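Beta-hexosaminidase (Neisseria gonorrhoeae, PDB 6JTJ) probably cleaves terminal beta-1,4-linked N-acetylglucosamine from peptidoglycan fragments during cell-wall recycling, as a cytoplasmic family 3 glycoside hydrolase. Local coordinates at residues C[39-44]-C[95-100]; C[47-52]-C[67-72]; C[99-104]-C[158-163]; C[251-256]-C[350-355]. All blocks are in the same frame, centred on the assembly; numbering follows the deposited sequence.

Interaction 1: C[39-44]-C[95-100]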
loop_
_atom_site.group_PDB
_atom_site.type_symbol
_atom_site.label_atom_id
_atom_site.label_comp_id
_atom_site.label_asym_id
_atom_site.label_seq_id
_atom_site.Cartn_x
_atom_site.Cartn_y
_atom_site.Cartn_z
ATOM N N VAL C 39 3.197 41.939 -5.867
ATOM C CA VAL C 39 3.482 40.470 -5.960
ATOM C C VAL C 39 4.961 40.189 -5.661
ATOM O O VAL C 39 5.815 40.328 -6.545
ATOM C CB VAL C 39 3.126 39.897 -7.356
ATOM C CG1 VAL C 39 3.390 38.394 -7.412
ATOM C CG2 VAL C 39 1.676 40.191 -7.721
ATOM N N PRO C 40 5.274 39.777 -4.421
ATOM C CA PRO C 40 6.686 39.637 -4.031
ATOM C C PRO C 40 7.496 38.660 -4.905
ATOM O O PRO C 40 6.984 37.612 -5.314
ATOM C CB PRO C 40 6.615 39.131 -2.583
ATOM C CG PRO C 40 5.240 38.581 -2.417
ATOM C CD PRO C 40 4.352 39.330 -3.363
ATOM N N HIS C 41 8.746 39.023 -5.187
ATOM C CA HIS C 41 9.645 38.136 -5.896
ATOM C C HIS C 41 10.551 37.419 -4.896
ATOM O O HIS C 41 11.439 38.029 -4.313
ATOM C CB HIS C 41 10.486 38.880 -6.921
ATOM C CG HIS C 41 11.294 37.966 -7.787
ATOM N ND1 HIS C 41 12.511 37.446 -7.389
ATOM C CD2 HIS C 41 11.040 37.439 -9.008
ATOM C CE1 HIS C 41 12.979 36.656 -8.339
ATOM N NE2 HIS C 41 12.108 36.636 -9.332
ATOM N N ILE C 42 10.302 36.124 -4.704
ATOM C CA ILE C 42 11.016 35.299 -3.727
ATOM C C ILE C 42 11.444 33.998 -4.415
ATOM O O ILE C 42 10.624 33.347 -5.055
ATOM C CB ILE C 42 10.093 34.918 -2.551
ATOM C CG1 ILE C 42 9.262 36.126 -2.093
ATOM C CG2 ILE C 42 10.904 34.340 -1.398
ATOM C CD1 ILE C 42 8.198 35.799 -1.060
ATOM N N PRO C 43 12.721 33.624 -4.304
ATOM C CA PRO C 43 13.076 32.335 -4.883
ATOM C C PRO C 43 12.232 31.185 -4.293
ATOM O O PRO C 43 11.775 31.257 -3.130
ATOM C CB PRO C 43 14.554 32.171 -4.511
ATOM C CG PRO C 43 15.046 33.549 -4.219
ATOM C CD PRO C 43 13.873 34.306 -3.697
ATOM N N ARG C 44 12.006 30.152 -5.099
ATOM C CA ARG C 44 11.269 28.983 -4.623
ATOM C C ARG C 44 12.114 28.276 -3.585
ATOM O O ARG C 44 13.267 27.943 -3.846
ATOM C CB ARG C 44 10.966 28.043 -5.770
ATOM C CG ARG C 44 10.015 28.588 -6.803
ATOM C CD ARG C 44 9.903 27.620 -7.962
ATOM N NE ARG C 44 8.868 28.009 -8.909
ATOM C CZ ARG C 44 9.035 28.176 -10.213
ATOM N NH1 ARG C 44 10.217 27.966 -10.807
ATOM N NH2 ARG C 44 7.993 28.544 -10.941
ATOM N N LEU C 95 0.373 34.382 -5.387
ATOM C CA LEU C 95 1.026 34.809 -4.157
ATOM C C LEU C 95 2.431 35.347 -4.351
ATOM O O LEU C 95 2.858 36.222 -3.600
ATOM C CB LEU C 95 1.079 33.667 -3.141
ATOM C CG LEU C 95 -0.259 33.210 -2.566
ATOM C CD1 LEU C 95 -0.019 31.972 -1.713
ATOM C CD2 LEU C 95 -0.942 34.304 -1.751
ATOM N N ARG C 96 3.158 34.817 -5.328
ATOM C CA ARG C 96 4.576 35.126 -5.453
ATOM C C ARG C 96 5.115 34.694 -6.787
ATOM O O ARG C 96 4.438 34.016 -7.545
ATOM C CB ARG C 96 5.379 34.457 -4.329
ATOM C CG ARG C 96 5.142 32.951 -4.210
ATOM C CD ARG C 96 5.642 32.358 -2.897
ATOM N NE ARG C 96 7.069 32.056 -2.928
ATOM C CZ ARG C 96 7.740 31.515 -1.917
ATOM N NH1 ARG C 96 7.114 31.211 -0.773
ATOM N NH2 ARG C 96 9.050 31.289 -2.036
ATOM N N THR C 97 6.333 35.138 -7.067
ATOM C CA THR C 97 7.055 34.827 -8.293
ATOM C C THR C 97 8.507 34.516 -7.938
ATOM O O THR C 97 9.049 35.138 -7.038
ATOM C CB THR C 97 7.062 36.041 -9.241
ATOM O OG1 THR C 97 5.724 36.500 -9.397
ATOM C CG2 THR C 97 7.635 35.681 -10.617
ATOM N N PRO C 98 9.128 33.525 -8.604
ATOM C CA PRO C 98 8.526 32.544 -9.508
ATOM C C PRO C 98 7.359 31.813 -8.833
ATOM O O PRO C 98 7.382 31.586 -7.616
ATOM C CB PRO C 98 9.675 31.584 -9.795
ATOM C CG PRO C 98 10.904 32.399 -9.600
ATOM C CD PRO C 98 10.578 33.316 -8.459
ATOM N N GLU C 99 6.344 31.490 -9.619
ATOM C CA GLU C 99 5.121 30.944 -9.080
ATOM C C GLU C 99 5.401 29.586 -8.453
ATOM O O GLU C 99 6.209 28.801 -8.959
ATOM C CB GLU C 99 4.063 30.845 -10.168
ATOM C CG GLU C 99 3.709 32.207 -10.768
ATOM C CD GLU C 99 2.683 32.135 -11.883
ATOM O OE1 GLU C 99 2.638 31.111 -12.581
ATOM O OE2 GLU C 99 1.932 33.114 -12.089
ATOM N N LEU C 100 4.776 29.349 -7.304
ATOM C CA LEU C 100 4.897 28.070 -6.622
ATOM C C LEU C 100 4.533 26.943 -7.592
ATOM O O LEU C 100 3.527 27.025 -8.277
ATOM C CB LEU C 100 3.980 28.023 -5.393
ATOM C CG LEU C 100 4.347 28.935 -4.211
ATOM C CD1 LEU C 100 3.267 28.857 -3.142
ATOM C CD2 LEU C 100 5.703 28.597 -3.613
HETATM O O HOH W 1 8.698 31.721 -5.105
#
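With CG anti to its carbonyl carbon (chi1 -66°) and the chain extended from there to NE, Arg-44 places its guanidinium against Pro-98, whose CB stands over its centre, 3.5 Å from CZ, and grips the carbonyl of Glu-99 side-on. Arg-44 NE (2.8 Å) and NH2 (2.7 Å) both bind Glu-99 O, which lies in the guanidinium plane; the NH2 bond runs onto a lone pair, whereas NE sits above the carbonyl plane. The bend of Arg-96 at chi3 (-83°) turns its guanidinium across Ile-42, whose CD1 lies over one face, and NH2 makes a weak bond to Pro-43 O. Its firmer anchors are the carbonyls of Leu-64 and Asp-66, taken by NH1. One water links Arg-96 NE to Ile-42 O and Pro-98 O.

At His-41 and Thr-97 the backbones form a single bridge: Thr-97 N to Pro-40 O (3.1 Å) and Ile-42 N to Thr-97 O (2.8 Å). Over it lies the His-41 ring, one face resting on Thr-97 O and on CD of Pro-98, a CH-pi contact 4.2 Å from the ring centroid. The peptide before Pro-98 is cis. Arginine charge is thus met here mostly by neutral backbone carbonyls, the acid Glu-354 being a long, weak partner of Arg-44.

Interaction 2: C[47-52]-C[67-72]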
loop_
_atom_site.group_PDB
_atom_site.type_symbol
_atom_site.label_atom_id
_atom_site.label_comp_id
_atom_site.label_asym_id
_atom_site.label_seq_id
_atom_site.Cartn_x
_atom_site.Cartn_y
_atom_site.Cartn_z
ATOM N N VAL C 47 10.959 23.436 0.257
ATOM C CA VAL C 47 9.915 22.673 0.929
ATOM C C VAL C 47 8.696 22.644 0.042
ATOM O O VAL C 47 8.290 23.683 -0.469
ATOM C CB VAL C 47 9.542 23.307 2.282
ATOM C CG1 VAL C 47 8.372 22.582 2.928
ATOM C CG2 VAL C 47 10.737 23.302 3.218
ATOM N N MET C 48 8.111 21.471 -0.132
ATOM C CA MET C 48 6.837 21.343 -0.814
ATOM C C MET C 48 5.790 21.036 0.240
ATOM O O MET C 48 5.873 20.048 0.955
ATOM C CB MET C 48 6.881 20.241 -1.866
ATOM C CG MET C 48 5.574 20.042 -2.616
ATOM S SD MET C 48 5.701 18.953 -4.070
ATOM C CE MET C 48 5.880 20.148 -5.383
ATOM N N ALA C 49 4.823 21.922 0.372
ATOM C CA ALA C 49 3.829 21.795 1.427
ATOM C C ALA C 49 2.509 21.431 0.780
ATOM O O ALA C 49 2.491 21.025 -0.372
ATOM C CB ALA C 49 3.743 23.090 2.221
ATOM N N ASP C 50 1.413 21.560 1.516
ATOM C CA ASP C 50 0.103 21.286 0.956
ATOM C C ASP C 50 -0.942 22.141 1.655
ATOM O O ASP C 50 -0.608 23.017 2.429
ATOM C CB ASP C 50 -0.212 19.792 1.054
ATOM C CG ASP C 50 -0.386 19.319 2.470
ATOM O OD1 ASP C 50 -0.309 20.145 3.416
ATOM O OD2 ASP C 50 -0.573 18.092 2.636
ATOM N N ILE C 51 -2.203 21.900 1.360
ATOM C CA ILE C 51 -3.259 22.754 1.876
ATOM C C ILE C 51 -4.463 21.910 2.243
ATOM O O ILE C 51 -4.590 20.767 1.812
ATOM C CB ILE C 51 -3.609 23.893 0.897
ATOM C CG1 ILE C 51 -3.932 23.343 -0.488
ATOM C CG2 ILE C 51 -2.430 24.863 0.807
ATOM C CD1 ILE C 51 -4.533 24.375 -1.420
ATOM N N ALA C 52 -5.340 22.486 3.058
ATOM C CA ALA C 52 -6.358 21.707 3.744
ATOM C C ALA C 52 -7.536 21.340 2.873
ATOM O O ALA C 52 -8.000 20.195 2.902
ATOM C CB ALA C 52 -6.828 22.458 4.977
ATOM N N PRO C 67 9.716 32.043 2.601
ATOM C CA PRO C 67 10.769 31.697 1.628
ATOM C C PRO C 67 11.226 30.219 1.650
ATOM O O PRO C 67 11.866 29.779 0.701
ATOM C CB PRO C 67 11.943 32.628 2.015
ATOM C CG PRO C 67 11.627 33.138 3.381
ATOM C CD PRO C 67 10.135 33.127 3.508
ATOM N N ALA C 68 10.913 29.487 2.718
ATOM C CA ALA C 68 11.213 28.063 2.799
ATOM C C ALA C 68 10.397 27.222 1.801
ATOM O O ALA C 68 10.824 26.145 1.396
ATOM C CB ALA C 68 10.996 27.553 4.216
ATOM N N ILE C 69 9.254 27.744 1.385
ATOM C CA ILE C 69 8.350 27.010 0.528
ATOM C C ILE C 69 8.595 27.308 -0.946
ATOM O O ILE C 69 8.804 28.467 -1.328
ATOM C CB ILE C 69 6.909 27.289 0.955
ATOM C CG1 ILE C 69 6.735 26.722 2.362
ATOM C CG2 ILE C 69 5.923 26.672 -0.030
ATOM C CD1 ILE C 69 5.340 26.833 2.912
ATOM N N GLY C 70 8.631 26.245 -1.755
ATOM C CA GLY C 70 8.798 26.363 -3.214
ATOM C C GLY C 70 7.706 25.743 -4.055
ATOM O O GLY C 70 7.625 26.011 -5.251
ATOM N N GLY C 71 6.848 24.925 -3.445
ATOM C CA GLY C 71 5.761 24.283 -4.181
ATOM C C GLY C 71 4.702 23.673 -3.281
ATOM O O GLY C 71 4.823 23.679 -2.066
ATOM N N ILE C 72 3.679 23.127 -3.911
ATOM C CA ILE C 72 2.516 22.570 -3.240
ATOM C C ILE C 72 2.110 21.270 -3.931
ATOM O O ILE C 72 2.098 21.182 -5.156
ATOM C CB ILE C 72 1.327 23.549 -3.341
ATOM C CG1 ILE C 72 1.581 24.810 -2.502
ATOM C CG2 ILE C 72 0.013 22.888 -2.949
ATOM C CD1 ILE C 72 1.783 24.557 -1.020
#
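Ile-72 pushes its CD1 methyl up under Ala-49, reaching the carbonyl carbon and oxygen at 3.7 Å and Ala-49 CB at 4.1 Å. Ile-69 CD1 comes to the same methyl at about a right angle to it, also 4.1 Å from Ala-49 CB; the short alanine side chain lets two isoleucine tips close in on it. Ile-72 reaches it because both torsions are near -60° (chi2 -60°), which folds the end of the chain back to strand 47-49. Val-47 lies on the same face of the sheet, its CB pressed against Ala-68 O and also facing Ile-69 CG1. Helix 58-64 and helix 328-335 close over this face.

The opposite face carries Met-48, its side chain about 8 Å from the bound N-acetylglucosamine (nearest atoms). It runs straight out and then bends at chi3 (-97°), laying CG and CE over Gly-71, which has no side chain: CG is 3.8 Å from Gly-71 O, and CE meets the backbone of Ile-72. Strands 47-49 and 69-74 run parallel in a beta-alpha-beta unit of the (beta/alpha)8, TIM-type barrel of family 3 glycosidases, with helix 58-64 as crossover. Gly-70 N binds Val-47 O almost straight (175°, 2.9 Å), Ala-49 N binds Gly-71 O at 3.0 Å, and Val-47 N makes a weak bond to Ala-68 O. A beta bulge at Gly-70 shifts the register.

Asp-50, just beyond, turns its carboxylate to Arg-77 and Asn-326. The strand pair itself is therefore joined by backbone bonds and apolar fits, with its one charged group answered from outside.

Interaction 3: C[99-104]-C[158-163]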
loop_
_atom_site.group_PDB
_atom_site.type_symbol
_atom_site.label_atom_id
_atom_site.label_comp_id
_atom_site.label_asym_id
_atom_site.label_seq_id
_atom_site.Cartn_x
_atom_site.Cartn_y
_atom_site.Cartn_z
ATOM N N GLU C 99 6.344 31.490 -9.619
ATOM C CA GLU C 99 5.121 30.944 -9.080
ATOM C C GLU C 99 5.401 29.586 -8.453
ATOM O O GLU C 99 6.209 28.801 -8.959
ATOM C CB GLU C 99 4.063 30.845 -10.168
ATOM C CG GLU C 99 3.709 32.207 -10.768
ATOM C CD GLU C 99 2.683 32.135 -11.883
ATOM O OE1 GLU C 99 2.638 31.111 -12.581
ATOM O OE2 GLU C 99 1.932 33.114 -12.089
ATOM N N LEU C 100 4.776 29.349 -7.304
ATOM C CA LEU C 100 4.897 28.070 -6.622
ATOM C C LEU C 100 4.533 26.943 -7.592
ATOM O O LEU C 100 3.527 27.025 -8.277
ATOM C CB LEU C 100 3.980 28.023 -5.393
ATOM C CG LEU C 100 4.347 28.935 -4.211
ATOM C CD1 LEU C 100 3.267 28.857 -3.142
ATOM C CD2 LEU C 100 5.703 28.597 -3.613
ATOM N N ILE C 101 5.380 25.916 -7.648
ATOM C CA ILE C 101 5.137 24.736 -8.472
ATOM C C ILE C 101 4.050 23.882 -7.813
ATOM O O ILE C 101 4.067 23.662 -6.613
ATOM C CB ILE C 101 6.432 23.907 -8.643
ATOM C CG1 ILE C 101 7.433 24.663 -9.518
ATOM C CG2 ILE C 101 6.143 22.536 -9.234
ATOM C CD1 ILE C 101 7.036 24.835 -10.965
ATOM N N ILE C 102 3.090 23.433 -8.602
ATOM C CA ILE C 102 1.964 22.662 -8.094
ATOM C C ILE C 102 1.982 21.260 -8.706
ATOM O O ILE C 102 2.023 21.104 -9.935
ATOM C CB ILE C 102 0.618 23.356 -8.421
ATOM C CG1 ILE C 102 0.623 24.799 -7.885
ATOM C CG2 ILE C 102 -0.543 22.564 -7.840
ATOM C CD1 ILE C 102 -0.631 25.594 -8.200
ATOM N N ALA C 103 1.943 20.250 -7.850
ATOM C CA ALA C 103 1.972 18.860 -8.293
ATOM C C ALA C 103 0.816 18.049 -7.738
ATOM O O ALA C 103 0.124 18.473 -6.812
ATOM C CB ALA C 103 3.289 18.214 -7.903
ATOM N N VAL C 104 0.598 16.893 -8.361
ATOM C CA VAL C 104 -0.431 15.934 -7.941
ATOM C C VAL C 104 -0.020 14.518 -8.373
ATOM O O VAL C 104 0.786 14.345 -9.287
ATOM C CB VAL C 104 -1.802 16.294 -8.550
ATOM C CG1 VAL C 104 -1.825 16.017 -10.051
ATOM C CG2 VAL C 104 -2.933 15.557 -7.855
ATOM N N GLY C 158 -4.136 24.393 -14.197
ATOM C CA GLY C 158 -3.037 25.138 -13.576
ATOM C C GLY C 158 -2.035 24.290 -12.811
ATOM O O GLY C 158 -1.266 24.823 -12.014
ATOM N N ILE C 159 -2.043 22.981 -13.053
ATOM C CA ILE C 159 -1.136 22.048 -12.396
ATOM C C ILE C 159 0.145 22.012 -13.213
ATOM O O ILE C 159 0.094 22.062 -14.430
ATOM C CB ILE C 159 -1.724 20.625 -12.362
ATOM C CG1 ILE C 159 -3.128 20.605 -11.715
ATOM C CG2 ILE C 159 -0.776 19.667 -11.673
ATOM C CD1 ILE C 159 -3.180 20.976 -10.261
ATOM N N ASP C 160 1.295 21.916 -12.562
ATOM C CA ASP C 160 2.561 21.863 -13.312
ATOM C C ASP C 160 2.981 20.453 -13.717
ATOM O O ASP C 160 3.470 20.241 -14.821
ATOM C CB ASP C 160 3.679 22.507 -12.509
ATOM C CG ASP C 160 3.499 23.998 -12.382
ATOM O OD1 ASP C 160 3.639 24.696 -13.407
ATOM O OD2 ASP C 160 3.238 24.467 -11.261
ATOM N N LEU C 161 2.790 19.504 -12.803
ATOM C CA LEU C 161 3.428 18.200 -12.885
ATOM C C LEU C 161 2.563 17.142 -12.203
ATOM O O LEU C 161 2.002 17.392 -11.128
ATOM C CB LEU C 161 4.754 18.305 -12.150
ATOM C CG LEU C 161 5.592 17.067 -11.865
ATOM C CD1 LEU C 161 6.369 16.665 -13.098
ATOM C CD2 LEU C 161 6.554 17.360 -10.751
ATOM N N SER C 162 2.471 15.970 -12.820
ATOM C CA SER C 162 2.001 14.762 -12.131
ATOM C C SER C 162 3.189 13.894 -11.724
ATOM O O SER C 162 4.157 13.763 -12.472
ATOM C CB SER C 162 1.082 13.947 -13.026
ATOM O OG SER C 162 0.698 12.741 -12.382
ATOM N N PHE C 163 3.124 13.328 -10.522
ATOM C CA PHE C 163 4.170 12.439 -10.038
ATOM C C PHE C 163 4.002 11.055 -10.681
ATOM O O PHE C 163 3.459 10.145 -10.089
ATOM C CB PHE C 163 4.174 12.360 -8.491
ATOM C CG PHE C 163 4.605 13.644 -7.800
ATOM C CD1 PHE C 163 5.741 14.321 -8.213
ATOM C CD2 PHE C 163 3.893 14.174 -6.731
ATOM C CE1 PHE C 163 6.158 15.485 -7.571
ATOM C CE2 PHE C 163 4.316 15.338 -6.084
ATOM C CZ PHE C 163 5.451 15.989 -6.502
#
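Strands 101-108 and 161-162 run side by side in parallel within the TIM-type (beta/alpha)8 barrel of family 3 glycosidases, Ala-103 paired with Leu-161 and Val-104 with Ser-162. The ladder is carried by Asp-160 N to Ile-102 O (2.8 Å), Val-104 N to Leu-161 O (3.1 Å) and Phe-163 N to Val-104 O (2.8 Å); Leu-161 N adds a weak bond to the same Ile-102 oxygen.

Asp-160 extends the pairing with its side chain. With CG beside its own backbone N (chi1 -69°), the carboxylate swings across to strand 101-108, and OD2 accepts the N-H of Ile-102 on its anti lone pair (2.9 Å, 165°). The same oxygen forms a salt bridge with Lys-93, while OD1 takes the N-H of Asn-355, so this buried carboxylate is held by three donors and probably stays ionised. Ile-101 lies across it at about a right angle, CD1 against the carboxyl group. Towards the helices, Ile-159 packs its CD1 on Ile-102 CG2 and its CG2 on Val-104 CG1. Gly-158, just before it, ends helix 136-155 in a Schellman motif.

On the opposite face Phe-163 swings its ring back to Ala-103. Its side chain is about 4 Å from the bound N-acetylglucosamine and about 3 Å from that of Asp-105, a predicted substrate-binding residue, nearest atoms in each case. The closest apolar touch there is Phe-163 CZ on Ala-103 CB, 3.4 Å.

Interaction 4: C[251-256]-C[350-355]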
loop_
_atom_site.group_PDB
_atom_site.type_symbol
_atom_site.label_atom_id
_atom_site.label_comp_id
_atom_site.label_asym_id
_atom_site.label_seq_id
_atom_site.Cartn_x
_atom_site.Cartn_y
_atom_site.Cartn_z
ATOM N N GLY C 251 15.766 12.837 -20.082
ATOM C CA GLY C 251 15.221 14.130 -19.615
ATOM C C GLY C 251 14.201 14.116 -18.480
ATOM O O GLY C 251 13.537 15.115 -18.231
ATOM N N MET C 252 14.101 13.000 -17.754
ATOM C CA MET C 252 13.232 12.924 -16.573
ATOM C C MET C 252 13.555 14.059 -15.602
ATOM O O MET C 252 14.723 14.294 -15.304
ATOM C CB MET C 252 13.427 11.564 -15.894
ATOM C CG MET C 252 12.624 11.357 -14.623
ATOM S SD MET C 252 12.727 9.648 -14.032
ATOM C CE MET C 252 14.480 9.457 -13.756
ATOM N N ALA C 253 12.527 14.739 -15.105
ATOM C CA ALA C 253 12.720 15.954 -14.292
ATOM C C ALA C 253 12.961 15.708 -12.819
ATOM O O ALA C 253 13.577 16.521 -12.143
ATOM C CB ALA C 253 11.526 16.870 -14.435
ATOM N N ALA C 254 12.451 14.584 -12.318
ATOM C CA ALA C 254 12.487 14.324 -10.902
ATOM C C ALA C 254 12.391 12.847 -10.611
ATOM O O ALA C 254 12.007 12.035 -11.466
ATOM C CB ALA C 254 11.334 15.036 -10.234
ATOM N N VAL C 255 12.698 12.530 -9.373
ATOM C CA VAL C 255 12.629 11.175 -8.851
ATOM C C VAL C 255 12.043 11.246 -7.436
ATOM O O VAL C 255 12.294 12.224 -6.712
ATOM C CB VAL C 255 14.047 10.603 -8.886
ATOM C CG1 VAL C 255 14.314 9.665 -7.745
ATOM C CG2 VAL C 255 14.314 9.939 -10.234
ATOM N N MET C 256 11.236 10.248 -7.081
ATOM C CA MET C 256 10.812 10.021 -5.714
ATOM C C MET C 256 11.521 8.746 -5.261
ATOM O O MET C 256 11.518 7.749 -5.975
ATOM C CB MET C 256 9.308 9.716 -5.556
ATOM C CG MET C 256 8.263 10.883 -5.797
ATOM S SD MET C 256 8.015 12.060 -4.468
ATOM C CE MET C 256 8.402 11.051 -3.028
ATOM N N TRP C 350 13.697 23.368 -9.988
ATOM C CA TRP C 350 12.276 23.721 -9.913
ATOM C C TRP C 350 11.761 24.202 -11.279
ATOM O O TRP C 350 10.667 23.848 -11.702
ATOM C CB TRP C 350 12.031 24.861 -8.919
ATOM C CG TRP C 350 11.830 24.541 -7.441
ATOM C CD1 TRP C 350 12.568 25.035 -6.401
ATOM C CD2 TRP C 350 10.778 23.764 -6.843
ATOM N NE1 TRP C 350 12.060 24.596 -5.211
ATOM C CE2 TRP C 350 10.950 23.836 -5.445
ATOM C CE3 TRP C 350 9.710 23.027 -7.352
ATOM C CZ2 TRP C 350 10.109 23.183 -4.552
ATOM C CZ3 TRP C 350 8.857 22.385 -6.457
ATOM C CH2 TRP C 350 9.064 22.465 -5.079
ATOM N N GLN C 351 12.531 25.060 -11.939
ATOM C CA GLN C 351 12.056 25.720 -13.145
ATOM C C GLN C 351 11.859 24.747 -14.294
ATOM O O GLN C 351 10.922 24.891 -15.068
ATOM C CB GLN C 351 12.994 26.875 -13.577
ATOM C CG GLN C 351 12.427 27.740 -14.735
ATOM C CD GLN C 351 10.914 28.138 -14.637
ATOM O OE1 GLN C 351 10.320 28.300 -13.556
ATOM N NE2 GLN C 351 10.285 28.277 -15.804
ATOM N N TYR C 352 12.737 23.763 -14.400
ATOM C CA TYR C 352 12.584 22.694 -15.379
ATOM C C TYR C 352 11.209 21.995 -15.273
ATOM O O TYR C 352 10.680 21.529 -16.274
ATOM C CB TYR C 352 13.712 21.682 -15.206
ATOM C CG TYR C 352 13.799 20.626 -16.291
ATOM C CD1 TYR C 352 14.178 20.955 -17.598
ATOM C CD2 TYR C 352 13.525 19.297 -16.005
ATOM C CE1 TYR C 352 14.275 19.981 -18.585
ATOM C CE2 TYR C 352 13.619 18.321 -16.973
ATOM C CZ TYR C 352 13.982 18.659 -18.260
ATOM O OH TYR C 352 14.055 17.659 -19.203
ATOM N N MET C 353 10.615 21.973 -14.079
ATOM C CA MET C 353 9.303 21.338 -13.874
ATOM C C MET C 353 8.096 22.225 -14.187
ATOM O O MET C 353 6.967 21.744 -14.150
ATOM C CB MET C 353 9.191 20.833 -12.435
ATOM C CG MET C 353 10.179 19.715 -12.099
ATOM S SD MET C 353 9.901 19.038 -10.453
ATOM C CE MET C 353 9.905 20.485 -9.394
ATOM N N GLU C 354 8.313 23.511 -14.460
ATOM C CA GLU C 354 7.194 24.410 -14.745
ATOM C C GLU C 354 6.459 23.921 -15.983
ATOM O O GLU C 354 7.069 23.419 -16.921
ATOM C CB GLU C 354 7.614 25.875 -14.947
ATOM C CG GLU C 354 6.535 26.846 -14.469
ATOM C CD GLU C 354 6.991 28.299 -14.433
ATOM O OE1 GLU C 354 6.358 29.137 -13.723
ATOM O OE2 GLU C 354 8.007 28.599 -15.114
ATOM N N ASN C 355 5.136 24.035 -15.952
ATOM C CA ASN C 355 4.333 23.649 -17.094
ATOM C C ASN C 355 4.718 24.490 -18.307
ATOM O O ASN C 355 4.932 25.694 -18.187
ATOM C CB ASN C 355 2.848 23.827 -16.823
ATOM C CG ASN C 355 2.005 22.937 -17.713
ATOM O OD1 ASN C 355 1.906 23.177 -18.905
ATOM N ND2 ASN C 355 1.379 21.923 -17.131
#
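A Schellman motif ends helix 242-249 at Gly-251, and the turn that follows leads into strand 254-257, one of the parallel staves of the eight-stranded TIM barrel found in family 3 glycosidases; the end of helix 346-352 leans against that turn. Tyr-352 is the main bridge. Its CG lies anti to the backbone N (chi1 -171°), which sends the ring out from the helix end towards the turn, and the Tyr-352 hydroxyl OH donates to Gly-251 O at 2.8 Å. The acceptor is approached in its carbonyl plane, on a lone pair, at a C=O...O angle of 125°, and the oxygen also lies near the plane of the ring. Gly-251, with positive phi, is the C-prime residue of the motif.

The ring meets the turn by its edge: Ala-253 CB sits 3.5 Å from CD2 and 3.6 Å from CE2 of Tyr-352. Lys-206 makes a cation-pi contact with the same ring and also bonds to Tyr-352 O, tying a third segment to the helix end.

Next along, Met-353 covers Ala-253 and Ala-254. Its CG approaches Ala-253 CB at 3.9 Å, and Met-353 also touches Val-290 of the neighbouring strand. Ala-253 CB takes the tyrosine edge and Met-353 CG from two directions about at right angles. Farther along, Met-353 SD lies 4.3 Å from Ala-254 CB.

Interactions 2 and 3 are buried backbone pairings in one sheet, and strands 69-74 and 101-108 lie side by side, so Ile-72 is hydrogen-bonded to both Ile-101 and Ala-103. Interaction 1 is a surface contact at the chain's start, where a single backbone bridge is supplemented by arginines on carbonyls. Interaction 4 is also mostly buried, yet it joins a helix end to the turn leading into a strand by one hydroxyl and apolar touches. Its segment 350-355 reaches all the others: Gln-351 meets Arg-44 of interaction 1, Trp-350 packs on Gly-70 of interaction 2, and Asn-355 bonds to Ile-159 and Asp-160 of interaction 3. Interactions 1 and 3 share Glu-99 and Leu-100.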